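Local coordinates for protein 3-hydroxyisobutyrate dehydrogenase (PDB 2CVZ) that catalyses the NADP-dependent oxidation of 3-hydroxyisobutyrate, a step of valine catabolism, at residues Leu176-Lys188 with Val274-Ile288. Residues are numbered along the deposited sequence; the frame is centred on the assembly and turned at random.
Sequences LWAAGEGLLALVK and VEALRLLERWGGVEI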
loop_
_atom_site.group_PDB
_atom_site.type_symbol
_atom_site.label_atom_id
_atom_site.label_comp_id
_atom_site.label_asym_id
_atom_site.label_seq_id
_atom_site.Cartn_x
_atom_site.Cartn_y
_atom_site.Cartn_z
ATOM N N LEU C 176 3.525 15.307 -0.824
ATOM C CA LEU C 176 2.669 16.005 0.125
ATOM C C LEU C 176 2.044 15.088 1.168
ATOM O O LEU C 176 2.045 15.400 2.357
ATOM C CB LEU C 176 1.570 16.751 -0.636
ATOM C CG LEU C 176 0.481 17.463 0.171
ATOM C CD1 LEU C 176 1.094 18.535 1.065
ATOM C CD2 LEU C 176 -0.516 18.088 -0.793
ATOM N N TRP C 177 1.513 13.954 0.726
ATOM C CA TRP C 177 0.877 13.023 1.647
ATOM C C TRP C 177 1.865 12.365 2.603
ATOM O O TRP C 177 1.607 12.285 3.802
ATOM C CB TRP C 177 0.105 11.954 0.868
ATOM C CG TRP C 177 -0.642 11.002 1.755
ATOM C CD1 TRP C 177 -0.151 9.871 2.343
ATOM C CD2 TRP C 177 -2.003 11.117 2.182
ATOM N NE1 TRP C 177 -1.121 9.275 3.107
ATOM C CE2 TRP C 177 -2.270 10.018 3.026
ATOM C CE3 TRP C 177 -3.026 12.044 1.933
ATOM C CZ2 TRP C 177 -3.517 9.817 3.626
ATOM C CZ3 TRP C 177 -4.269 11.843 2.531
ATOM C CH2 TRP C 177 -4.501 10.737 3.368
ATOM N N ALA C 178 2.997 11.899 2.080
ATOM C CA ALA C 178 4.000 11.254 2.920
ATOM C C ALA C 178 4.503 12.225 3.978
ATOM O O ALA C 178 4.710 11.849 5.133
ATOM C CB ALA C 178 5.166 10.752 2.069
ATOM N N ALA C 179 4.713 13.475 3.581
ATOM C CA ALA C 179 5.173 14.484 4.526
ATOM C C ALA C 179 4.118 14.596 5.627
ATOM O O ALA C 179 4.446 14.724 6.806
ATOM C CB ALA C 179 5.352 15.815 3.825
ATOM N N GLY C 180 2.852 14.534 5.224
ATOM C CA GLY C 180 1.756 14.610 6.174
ATOM C C GLY C 180 1.795 13.463 7.168
ATOM O O GLY C 180 1.665 13.677 8.378
ATOM N N GLU C 181 1.968 12.241 6.672
ATOM C CA GLU C 181 2.037 11.076 7.554
ATOM C C GLU C 181 3.188 11.260 8.541
ATOM O O GLU C 181 3.037 11.037 9.743
ATOM C CB GLU C 181 2.273 9.787 6.752
ATOM C CG GLU C 181 1.152 9.394 5.780
ATOM C CD GLU C 181 1.433 8.071 5.069
ATOM O OE1 GLU C 181 2.576 7.575 5.158
ATOM O OE2 GLU C 181 0.515 7.529 4.411
ATOM N N GLY C 182 4.343 11.670 8.024
ATOM C CA GLY C 182 5.507 11.866 8.870
ATOM C C GLY C 182 5.346 12.966 9.902
ATOM O O GLY C 182 5.690 12.784 11.073
ATOM N N LEU C 183 4.828 14.111 9.474
ATOM C CA LEU C 183 4.633 15.236 10.383
ATOM C C LEU C 183 3.596 14.913 11.451
ATOM O O LEU C 183 3.731 15.326 12.601
ATOM C CB LEU C 183 4.207 16.480 9.602
ATOM C CG LEU C 183 5.325 17.095 8.757
ATOM C CD1 LEU C 183 4.767 18.135 7.803
ATOM C CD2 LEU C 183 6.357 17.710 9.686
ATOM N N LEU C 184 2.564 14.172 11.064
ATOM C CA LEU C 184 1.514 13.792 11.998
ATOM C C LEU C 184 2.147 12.987 13.129
ATOM O O LEU C 184 1.906 13.258 14.302
ATOM C CB LEU C 184 0.447 12.964 11.271
ATOM C CG LEU C 184 -0.884 12.656 11.970
ATOM C CD1 LEU C 184 -0.672 11.690 13.119
ATOM C CD2 LEU C 184 -1.505 13.953 12.457
ATOM N N ALA C 185 2.965 12.004 12.768
ATOM C CA ALA C 185 3.643 11.170 13.754
ATOM C C ALA C 185 4.547 12.009 14.658
ATOM O O ALA C 185 4.560 11.831 15.877
ATOM C CB ALA C 185 4.463 10.099 13.052
ATOM N N LEU C 186 5.299 12.930 14.061
ATOM C CA LEU C 186 6.198 13.779 14.841
ATOM C C LEU C 186 5.454 14.667 15.841
ATOM O O LEU C 186 5.811 14.706 17.019
ATOM C CB LEU C 186 7.051 14.646 13.908
ATOM C CG LEU C 186 8.045 13.864 13.042
ATOM C CD1 LEU C 186 8.741 14.797 12.065
ATOM C CD2 LEU C 186 9.061 13.168 13.940
ATOM N N VAL C 187 4.425 15.373 15.375
ATOM C CA VAL C 187 3.652 16.250 16.255
ATOM C C VAL C 187 3.064 15.468 17.428
ATOM O O VAL C 187 3.010 15.937 18.550
ATOM C CB VAL C 187 2.527 16.949 15.473
ATOM C CG1 VAL C 187 1.617 17.714 16.447
ATOM C CG2 VAL C 187 3.102 17.929 14.463
ATOM N N LYS C 188 2.598 14.242 17.129
ATOM C CA LYS C 188 1.980 13.441 18.188
ATOM C C LYS C 188 2.953 13.098 19.324
ATOM O O LYS C 188 2.558 12.842 20.456
ATOM C CB LYS C 188 1.402 12.177 17.555
ATOM C CG LYS C 188 0.262 11.580 18.384
ATOM C CD LYS C 188 -0.986 12.465 18.381
ATOM C CE LYS C 188 -2.084 11.935 19.309
ATOM N NZ LYS C 188 -3.342 12.625 19.027
ATOM N N VAL C 274 -4.410 20.695 -0.658
ATOM C CA VAL C 274 -3.601 20.575 0.548
ATOM C C VAL C 274 -4.448 20.188 1.760
ATOM O O VAL C 274 -3.930 19.674 2.751
ATOM C CB VAL C 274 -2.840 21.887 0.831
ATOM C CG1 VAL C 274 -2.029 21.765 2.115
ATOM C CG2 VAL C 274 -1.917 22.200 -0.342
ATOM N N GLU C 275 -5.753 20.421 1.680
ATOM C CA GLU C 275 -6.637 20.061 2.785
ATOM C C GLU C 275 -6.724 18.547 2.943
ATOM O O GLU C 275 -7.306 18.045 3.906
ATOM C CB GLU C 275 -8.031 20.658 2.578
ATOM C CG GLU C 275 -8.102 22.131 2.960
ATOM C CD GLU C 275 -9.506 22.691 2.898
ATOM O OE1 GLU C 275 -9.912 23.167 1.819
ATOM O OE2 GLU C 275 -10.203 22.649 3.933
ATOM N N ALA C 276 -6.140 17.815 2.001
ATOM C CA ALA C 276 -6.151 16.360 2.090
ATOM C C ALA C 276 -5.501 15.964 3.414
ATOM O O ALA C 276 -5.855 14.950 4.015
ATOM C CB ALA C 276 -5.388 15.745 0.911
ATOM N N LEU C 277 -4.557 16.781 3.876
ATOM C CA LEU C 277 -3.869 16.504 5.128
ATOM C C LEU C 277 -4.810 16.606 6.327
ATOM O O LEU C 277 -4.516 16.076 7.396
ATOM C CB LEU C 277 -2.668 17.447 5.301
ATOM C CG LEU C 277 -1.335 16.899 4.762
ATOM C CD1 LEU C 277 -1.488 16.500 3.312
ATOM C CD2 LEU C 277 -0.234 17.939 4.922
ATOM N N ARG C 278 -5.941 17.283 6.148
ATOM C CA ARG C 278 -6.916 17.404 7.232
ATOM C C ARG C 278 -7.413 16.014 7.620
ATOM O O ARG C 278 -7.771 15.772 8.773
ATOM C CB ARG C 278 -8.115 18.254 6.804
ATOM C CG ARG C 278 -7.907 19.761 6.842
ATOM C CD ARG C 278 -9.226 20.448 6.501
ATOM N NE ARG C 278 -9.158 21.906 6.497
ATOM C CZ ARG C 278 -9.067 22.661 7.587
ATOM N NH1 ARG C 278 -9.028 22.105 8.789
ATOM N NH2 ARG C 278 -9.032 23.981 7.473
ATOM N N LEU C 279 -7.444 15.103 6.650
ATOM C CA LEU C 279 -7.892 13.737 6.910
ATOM C C LEU C 279 -6.935 13.057 7.879
ATOM O O LEU C 279 -7.355 12.311 8.769
ATOM C CB LEU C 279 -7.973 12.942 5.603
ATOM C CG LEU C 279 -8.468 11.496 5.718
ATOM C CD1 LEU C 279 -9.805 11.462 6.449
ATOM C CD2 LEU C 279 -8.599 10.892 4.326
ATOM N N LEU C 280 -5.643 13.318 7.708
ATOM C CA LEU C 280 -4.628 12.742 8.581
ATOM C C LEU C 280 -4.740 13.360 9.971
ATOM O O LEU C 280 -4.537 12.682 10.980
ATOM C CB LEU C 280 -3.228 12.988 8.006
ATOM C CG LEU C 280 -2.930 12.263 6.692
ATOM C CD1 LEU C 280 -1.590 12.723 6.130
ATOM C CD2 LEU C 280 -2.925 10.755 6.938
ATOM N N GLU C 281 -5.066 14.648 10.024
ATOM C CA GLU C 281 -5.215 15.334 11.304
ATOM C C GLU C 281 -6.449 14.780 11.999
ATOM O O GLU C 281 -6.477 14.631 13.221
ATOM C CB GLU C 281 -5.373 16.839 11.093
ATOM C CG GLU C 281 -4.203 17.483 10.370
ATOM C CD GLU C 281 -4.348 18.989 10.268
ATOM O OE1 GLU C 281 -5.443 19.455 9.888
ATOM O OE2 GLU C 281 -3.365 19.704 10.560
ATOM N N ARG C 282 -7.470 14.483 11.199
ATOM C CA ARG C 282 -8.715 13.915 11.705
ATOM C C ARG C 282 -8.404 12.608 12.426
ATOM O O ARG C 282 -8.733 12.437 13.601
ATOM C CB ARG C 282 -9.678 13.653 10.539
ATOM C CG ARG C 282 -10.686 12.534 10.776
ATOM C CD ARG C 282 -12.106 13.059 10.830
ATOM N NE ARG C 282 -12.561 13.620 9.560
ATOM C CZ ARG C 282 -13.054 12.909 8.548
ATOM N NH1 ARG C 282 -13.161 11.591 8.642
ATOM N NH2 ARG C 282 -13.460 13.524 7.446
ATOM N N TRP C 283 -7.761 11.688 11.717
ATOM C CA TRP C 283 -7.412 10.395 12.291
ATOM C C TRP C 283 -6.441 10.523 13.456
ATOM O O TRP C 283 -6.587 9.847 14.472
ATOM C CB TRP C 283 -6.794 9.482 11.227
ATOM C CG TRP C 283 -7.714 9.116 10.108
ATOM C CD1 TRP C 283 -9.073 8.984 10.168
ATOM C CD2 TRP C 283 -7.336 8.762 8.773
ATOM N NE1 TRP C 283 -9.564 8.567 8.952
ATOM C CE2 TRP C 283 -8.519 8.422 8.078
ATOM C CE3 TRP C 283 -6.110 8.695 8.097
ATOM C CZ2 TRP C 283 -8.512 8.021 6.740
ATOM C CZ3 TRP C 283 -6.104 8.295 6.764
ATOM C CH2 TRP C 283 -7.298 7.962 6.101
ATOM N N GLY C 284 -5.451 11.394 13.303
ATOM C CA GLY C 284 -4.459 11.576 14.345
ATOM C C GLY C 284 -4.977 12.243 15.603
ATOM O O GLY C 284 -4.401 12.073 16.672
ATOM N N GLY C 285 -6.061 13.002 15.479
ATOM C CA GLY C 285 -6.617 13.684 16.633
ATOM C C GLY C 285 -5.733 14.836 17.071
ATOM O O GLY C 285 -5.693 15.193 18.248
ATOM N N VAL C 286 -5.019 15.420 16.117
ATOM C CA VAL C 286 -4.129 16.533 16.401
ATOM C C VAL C 286 -3.877 17.313 15.117
ATOM O O VAL C 286 -3.903 16.745 14.023
ATOM C CB VAL C 286 -2.781 16.029 16.964
ATOM C CG1 VAL C 286 -2.051 15.211 15.911
ATOM C CG2 VAL C 286 -1.927 17.202 17.423
ATOM N N GLU C 287 -3.646 18.614 15.248
ATOM C CA GLU C 287 -3.381 19.454 14.090
ATOM C C GLU C 287 -1.885 19.542 13.812
ATOM O O GLU C 287 -1.066 19.527 14.733
ATOM C CB GLU C 287 -3.946 20.862 14.314
ATOM C CG GLU C 287 -5.467 20.915 14.350
ATOM C CD GLU C 287 -6.012 22.316 14.568
ATOM O OE1 GLU C 287 -7.246 22.491 14.462
ATOM O OE2 GLU C 287 -5.215 23.238 14.848
ATOM N N ILE C 288 -1.533 19.620 12.535
ATOM C CA ILE C 288 -0.139 19.739 12.139
ATOM C C ILE C 288 0.244 21.215 12.164
ATOM O O ILE C 288 0.021 21.943 11.197
ATOM C CB ILE C 288 0.096 19.182 10.720
ATOM C CG1 ILE C 288 -0.179 17.678 10.701
ATOM C CG2 ILE C 288 1.531 19.456 10.278
ATOM C CD1 ILE C 288 -0.171 17.076 9.310
#
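In the all-helical C-terminal domain, the end of helix 160-188 packs against the last helix, 276-284, and the tail that doubles back from it. The axes of 176-188 and 276-284 run in broadly the same direction, crossing at -27° with a closest approach of 9.7 Å. G180 makes this approach possible: L280 CD1 rests 3.6 Å from G180 C, and L277 CD2 lies near G180 CA, so a β-carbon would collide with both leucines. One turn earlier, the broad flat ring of W177 reaches across to the last helix. L280 covers one face in a CH-pi contact, CG 4.2 Å from the centroid of the six-membered ring, and L279 CD2 and W283 CZ3 lie at the edge. W177 NE1 donates close to its own ring plane to E181 OE2 at 2.7 Å, a bent bond (N-H...O 134°); the carboxylate also accepts backbone amides of L252 and L253 of a second subunit, so both its buried oxygens have donors, which would offset the cost of burying a charge. A leucine in place of W177 would probably uncover L280 and leave E181 without its indole partner. L184, with CG anti to the backbone N (chi1 -169°), sends CD2 against L280 O and V286 CG1. G284 gives this methyl its space, and G285, at positive phi, turns the chain so V286 CG2 meets V187 CG1 at 3.7 Å. I288 sets CG2 against L183 CB and CD1 near G180 O, its N donating almost straight to E281 OE2. K188 closes the contact, its NZ donating to G284 O at 2.6 Å, in the carbonyl plane.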